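Local coordinates for protein alpha-L-arabinofuranosidase B (Aspergillus kawachii, PDB 6SXT) that hydrolyses terminal non-reducing alpha-L-arabinofuranosyl residues from arabinoxylan, L-arabinan and related plant polysaccharides, using a catalytic domain joined to an arabinose-binding domain, at residues A[379-388]-A[416-424]. Numbering follows the deposited sequence.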
ATOM      1  N   GLY A 379      10.925  -8.630  13.115  1.00 18.77           N
ATOM      2  CA  GLY A 379       9.661  -8.809  12.404  1.00 18.12           C
ATOM      3  C   GLY A 379       9.763  -9.858  11.330  1.00 19.58           C
ATOM      4  O   GLY A 379      10.700  -9.837  10.475  1.00 20.33           O
ATOM      5  N   LEU A 380       8.788 -10.729  11.308  1.00 19.37           N
ATOM      6  CA  LEU A 380       8.819 -11.880  10.393  1.00 19.45           C
ATOM      7  C   LEU A 380       8.702 -11.406   8.944  1.00 21.54           C
ATOM      8  O   LEU A 380       9.212 -12.142   8.076  1.00 22.12           O
ATOM      9  CB  LEU A 380       7.721 -12.857  10.771  1.00 20.43           C
ATOM     10  CG  LEU A 380       7.946 -13.585  12.113  1.00 21.98           C
ATOM     11  CD1 LEU A 380       6.748 -14.365  12.466  1.00 21.62           C
ATOM     12  CD2 LEU A 380       9.155 -14.514  12.007  1.00 25.88           C
ATOM     13  N   ALA A 381       7.946 -10.340   8.674  1.00 19.06           N
ATOM     14  CA  ALA A 381       7.807  -9.845   7.274  1.00 19.00           C
ATOM     15  C   ALA A 381       8.571  -8.556   7.004  1.00 21.05           C
ATOM     16  O   ALA A 381       8.619  -8.137   5.827  1.00 21.53           O
ATOM     17  CB  ALA A 381       6.360  -9.645   6.948  1.00 19.01           C
ATOM     18  N   ASN A 382       9.135  -7.941   8.016  1.00 19.51           N
ATOM     19  CA  ASN A 382       9.856  -6.667   7.843  1.00 19.24           C
ATOM     20  C   ASN A 382      10.866  -6.537   8.963  1.00 20.37           C
ATOM     21  O   ASN A 382      10.438  -6.512  10.118  1.00 21.28           O
ATOM     22  CB  ASN A 382       8.912  -5.468   7.773  1.00 19.88           C
ATOM     23  CG  ASN A 382       9.725  -4.237   7.438  1.00 21.92           C
ATOM     24  OD1 ASN A 382      10.513  -3.759   8.249  1.00 25.31           O
ATOM     25  ND2 ASN A 382       9.557  -3.725   6.216  1.00 23.51           N
ATOM     26  N   SER A 383      12.141  -6.467   8.613  1.00 19.65           N
ATOM     27  CA  SER A 383      13.207  -6.526   9.637  1.00 20.09           C
ATOM     28  C   SER A 383      13.331  -5.240  10.458  1.00 22.49           C
ATOM     29  O   SER A 383      14.053  -5.263  11.441  1.00 22.06           O
ATOM     30  CB  SER A 383      14.527  -6.887   8.984  1.00 24.69           C
ATOM     31  OG  SER A 383      14.896  -5.815   8.169  1.00 27.56           O
ATOM     32  N   GLN A 384      12.660  -4.118  10.115  1.00 19.08           N
ATOM     33  CA  GLN A 384      12.624  -2.911  10.968  1.00 19.53           C
ATOM     34  C   GLN A 384      11.596  -3.066  12.087  1.00 17.95           C
ATOM     35  O   GLN A 384      11.693  -2.423  13.085  1.00 20.58           O
ATOM     36  CB  GLN A 384      12.093  -1.651  10.239  1.00 22.33           C
ATOM     37  CG  GLN A 384      12.848  -1.174   9.060  1.00 27.27           C
ATOM     38  CD  GLN A 384      12.335   0.232   8.765  1.00 21.17           C
ATOM     39  OE1 GLN A 384      12.189   1.054   9.667  1.00 23.51           O
ATOM     40  NE2 GLN A 384      12.032   0.387   7.496  1.00 22.34           N
ATOM     41  N   CYS A 385      10.602  -3.907  11.862  1.00 19.01           N
ATOM     42  CA  CYS A 385       9.451  -4.075  12.740  1.00 18.43           C
ATOM     43  C   CYS A 385       9.695  -5.332  13.587  1.00 17.66           C
ATOM     44  O   CYS A 385      10.864  -5.799  13.683  1.00 18.61           O
ATOM     45  CB  CYS A 385       8.178  -4.099  11.943  1.00 19.28           C
ATOM     46  SG  CYS A 385       8.004  -2.494  11.056  1.00 22.13           S
ATOM     47  N   PHE A 386       8.666  -5.754  14.306  1.00 18.09           N
ATOM     48  CA  PHE A 386       8.816  -6.807  15.345  1.00 18.53           C
ATOM     49  C   PHE A 386       7.661  -7.791  15.234  1.00 19.09           C
ATOM     50  O   PHE A 386       6.538  -7.532  14.715  1.00 17.37           O
ATOM     51  CB  PHE A 386       8.949  -6.201  16.739  1.00 18.53           C
ATOM     52  CG  PHE A 386      10.163  -5.334  16.890  1.00 18.65           C
ATOM     53  CD1 PHE A 386      11.402  -5.893  17.125  1.00 20.47           C
ATOM     54  CD2 PHE A 386      10.094  -3.969  16.654  1.00 19.91           C
ATOM     55  CE1 PHE A 386      12.534  -5.108  17.225  1.00 21.78           C
ATOM     56  CE2 PHE A 386      11.223  -3.185  16.749  1.00 20.73           C
ATOM     57  CZ  PHE A 386      12.449  -3.746  17.015  1.00 21.59           C
ATOM     58  N   SER A 387       7.938  -8.978  15.838  1.00 18.04           N
ATOM     59  CA  SER A 387       6.912 -10.004  16.064  1.00 18.40           C
ATOM     60  C   SER A 387       6.999 -10.425  17.546  1.00 17.99           C
ATOM     61  O   SER A 387       8.092 -10.287  18.127  1.00 19.04           O
ATOM     62  CB  SER A 387       7.090 -11.160  15.120  1.00 18.64           C
ATOM     63  OG  SER A 387       6.969 -10.755  13.731  1.00 19.29           O
ATOM     64  N   PHE A 388       5.868 -10.811  18.117  1.00 17.73           N
ATOM     65  CA  PHE A 388       5.731 -11.046  19.571  1.00 19.53           C
ATOM     66  C   PHE A 388       5.452 -12.528  19.801  1.00 19.52           C
ATOM     67  O   PHE A 388       4.434 -13.030  19.370  1.00 19.08           O
ATOM     68  CB  PHE A 388       4.635 -10.155  20.125  1.00 20.02           C
ATOM     69  CG  PHE A 388       5.010  -8.698  20.014  1.00 21.76           C
ATOM     70  CD1 PHE A 388       5.701  -8.078  21.027  1.00 22.60           C
ATOM     71  CD2 PHE A 388       4.779  -7.998  18.848  1.00 22.28           C
ATOM     72  CE1 PHE A 388       6.128  -6.767  20.911  1.00 25.24           C
ATOM     73  CE2 PHE A 388       5.193  -6.675  18.742  1.00 22.61           C
ATOM     74  CZ  PHE A 388       5.856  -6.070  19.766  1.00 23.55           C
ATOM     75  N   PHE A 416       1.349 -15.683   7.081  1.00 21.94           N
ATOM     76  CA  PHE A 416       1.537 -15.638   8.541  1.00 20.73           C
ATOM     77  C   PHE A 416       2.521 -14.536   8.919  1.00 18.54           C
ATOM     78  O   PHE A 416       2.256 -13.743   9.826  1.00 19.06           O
ATOM     79  CB  PHE A 416       2.065 -16.990   9.052  1.00 22.49           C
ATOM     80  CG  PHE A 416       2.162 -17.011  10.547  1.00 20.57           C
ATOM     81  CD1 PHE A 416       3.209 -16.428  11.213  1.00 21.72           C
ATOM     82  CD2 PHE A 416       1.088 -17.526  11.265  1.00 21.18           C
ATOM     83  CE1 PHE A 416       3.231 -16.417  12.599  1.00 22.53           C
ATOM     84  CE2 PHE A 416       1.092 -17.490  12.647  1.00 22.18           C
ATOM     85  CZ  PHE A 416       2.172 -16.945  13.282  1.00 19.54           C
ATOM     86  N   HIS A 417       3.660 -14.482   8.256  1.00 18.70           N
ATOM     87  CA  HIS A 417       4.714 -13.486   8.536  1.00 18.30           C
ATOM     88  C   HIS A 417       4.096 -12.085   8.510  1.00 17.75           C
ATOM     89  O   HIS A 417       4.348 -11.281   9.435  1.00 17.95           O
ATOM     90  CB  HIS A 417       5.866 -13.569   7.548  1.00 19.75           C
ATOM     91  CG  HIS A 417       6.680 -14.826   7.649  1.00 24.64           C
ATOM     92  ND1 HIS A 417       7.617 -15.134   6.688  1.00 29.66           N
ATOM     93  CD2 HIS A 417       6.691 -15.833   8.557  1.00 29.41           C
ATOM     94  CE1 HIS A 417       8.233 -16.273   7.018  1.00 34.59           C
ATOM     95  NE2 HIS A 417       7.691 -16.735   8.130  1.00 32.49           N
ATOM     96  N   GLU A 418       3.348 -11.818   7.451  1.00 18.39           N
ATOM     97  CA  GLU A 418       2.738 -10.465   7.278  1.00 17.16           C
ATOM     98  C   GLU A 418       1.716 -10.186   8.372  1.00 18.19           C
ATOM     99  O   GLU A 418       1.702  -9.055   8.930  1.00 19.11           O
ATOM    100  CB  GLU A 418       2.097 -10.334   5.895  1.00 17.53           C
ATOM    101  CG  GLU A 418       3.135 -10.379   4.775  1.00 18.51           C
ATOM    102  CD  GLU A 418       2.667 -10.040   3.368  1.00 18.41           C
ATOM    103  OE1 GLU A 418       1.486 -10.131   3.092  1.00 20.30           O
ATOM    104  OE2 GLU A 418       3.551  -9.767   2.553  1.00 21.65           O
ATOM    105  N   ASP A 419       0.901 -11.200   8.730  1.00 17.46           N
ATOM    106  CA  ASP A 419      -0.178 -11.060   9.731  1.00 19.68           C
ATOM    107  C   ASP A 419       0.425 -10.938  11.140  1.00 18.03           C
ATOM    108  O   ASP A 419      -0.301 -10.560  12.067  1.00 17.75           O
ATOM    109  CB  ASP A 419      -1.045 -12.336   9.739  1.00 24.25           C
ATOM    110  CG  ASP A 419      -1.918 -12.634   8.526  1.00 30.54           C
ATOM    111  OD1 ASP A 419      -2.085 -11.714   7.651  1.00 25.14           O
ATOM    112  OD2 ASP A 419      -2.526 -13.796   8.499  1.00 25.84           O
ATOM    113  N   ALA A 420       1.704 -11.254  11.309  1.00 18.45           N
ATOM    114  CA  ALA A 420       2.376 -11.314  12.636  1.00 18.76           C
ATOM    115  C   ALA A 420       3.431 -10.221  12.802  1.00 17.48           C
ATOM    116  O   ALA A 420       4.229 -10.271  13.731  1.00 17.21           O
ATOM    117  CB  ALA A 420       2.987 -12.692  12.841  1.00 18.47           C
ATOM    118  N   THR A 421       3.479  -9.228  11.900  1.00 16.89           N
ATOM    119  CA  THR A 421       4.505  -8.174  11.981  1.00 16.39           C
ATOM    120  C   THR A 421       3.853  -6.859  12.378  1.00 15.71           C
ATOM    121  O   THR A 421       2.849  -6.463  11.767  1.00 16.81           O
ATOM    122  CB  THR A 421       5.251  -8.066  10.648  1.00 16.71           C
ATOM    123  OG1 THR A 421       5.871  -9.313  10.355  1.00 18.17           O
ATOM    124  CG2 THR A 421       6.328  -7.022  10.674  1.00 16.75           C
ATOM    125  N   PHE A 422       4.430  -6.221  13.373  1.00 16.38           N
ATOM    126  CA  PHE A 422       3.876  -4.965  13.937  1.00 16.59           C
ATOM    127  C   PHE A 422       5.011  -3.985  14.094  1.00 17.95           C
ATOM    128  O   PHE A 422       6.142  -4.311  14.508  1.00 18.29           O
ATOM    129  CB  PHE A 422       3.160  -5.246  15.257  1.00 17.06           C
ATOM    130  CG  PHE A 422       1.983  -6.163  15.069  1.00 16.81           C
ATOM    131  CD1 PHE A 422       0.713  -5.716  14.747  1.00 17.65           C
ATOM    132  CD2 PHE A 422       2.179  -7.532  15.160  1.00 17.42           C
ATOM    133  CE1 PHE A 422      -0.343  -6.577  14.518  1.00 17.92           C
ATOM    134  CE2 PHE A 422       1.121  -8.401  14.966  1.00 17.80           C
ATOM    135  CZ  PHE A 422      -0.129  -7.946  14.604  1.00 19.62           C
ATOM    136  N   CYS A 423       4.685  -2.718  13.821  1.00 17.34           N
ATOM    137  CA  CYS A 423       5.661  -1.633  13.801  1.00 17.03           C
ATOM    138  C   CYS A 423       5.391  -0.719  14.974  1.00 15.54           C
ATOM    139  O   CYS A 423       4.307  -0.147  15.078  1.00 17.10           O
ATOM    140  CB  CYS A 423       5.551  -0.848  12.507  1.00 18.73           C
ATOM    141  SG  CYS A 423       5.821  -1.897  11.028  1.00 22.87           S
ATOM    142  N   PRO A 424       6.318  -0.601  15.950  1.00 17.28           N
ATOM    143  CA  PRO A 424       6.090   0.255  17.097  1.00 18.18           C
ATOM    144  C   PRO A 424       5.973   1.700  16.602  1.00 18.82           C
ATOM    145  O   PRO A 424       6.738   2.127  15.699  1.00 18.58           O
ATOM    146  CB  PRO A 424       7.302   0.052  17.987  1.00 19.54           C
ATOM    147  CG  PRO A 424       7.838  -1.295  17.539  1.00 21.53           C
ATOM    148  CD  PRO A 424       7.560  -1.372  16.059  1.00 18.64           C
TER
HETATM  149  O   HOH W   1       3.648 -10.860  16.341  1.00 19.72           O
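Cys385 and Cys423 join the two segments covalently through a disulfide (SG to SG 2.3 Å, chi3 92°). Beside it Phe386 and Phe422 form a single antiparallel bridge, a hydrogen-bonded pair: Phe422 N gives to Phe386 O at 2.8 Å, and Phe386 N to Phe422 O. The short strand segments 386-388 and 422-424 lie at 111°, and the pairing stops there. Thr421 fills the tight centre. Its OG1, swung beside its own backbone N (chi1 -60°), accepts from Ala381 N at 2.9 Å. The same Thr421 OG1 donates to His417 O, while CG2 on the other branch packs on Cys385 CB at 3.7 Å. Ser387 OG takes the N-H of Leu380 and donates to Ala420 O at 2.8 Å, from above the carbonyl plane; a water also donates to Ala420 O and accepts from Phe388 N, so this carbonyl has two donors. At the strand end, Pro424 CG lies 3.6 Å from Phe386 CD2. Toward the helix, Leu380 CB sits on His417 CB (3.8 Å), and Leu380 CD1 reaches the Phe416 ring edge and Ala420 CB more loosely, both at 4.1 Å. The Asn382 Asx turn, with exposed Ser383, forms the solvent side. Within the beta-trefoil arabinose-binding domain, neighbouring Asp419 binds substrate and salt-bridges Arg399. Two hydroxyls thus link loop and helix-end backbone groups just beyond the single bridge, and the disulfide ties the segments together covalently.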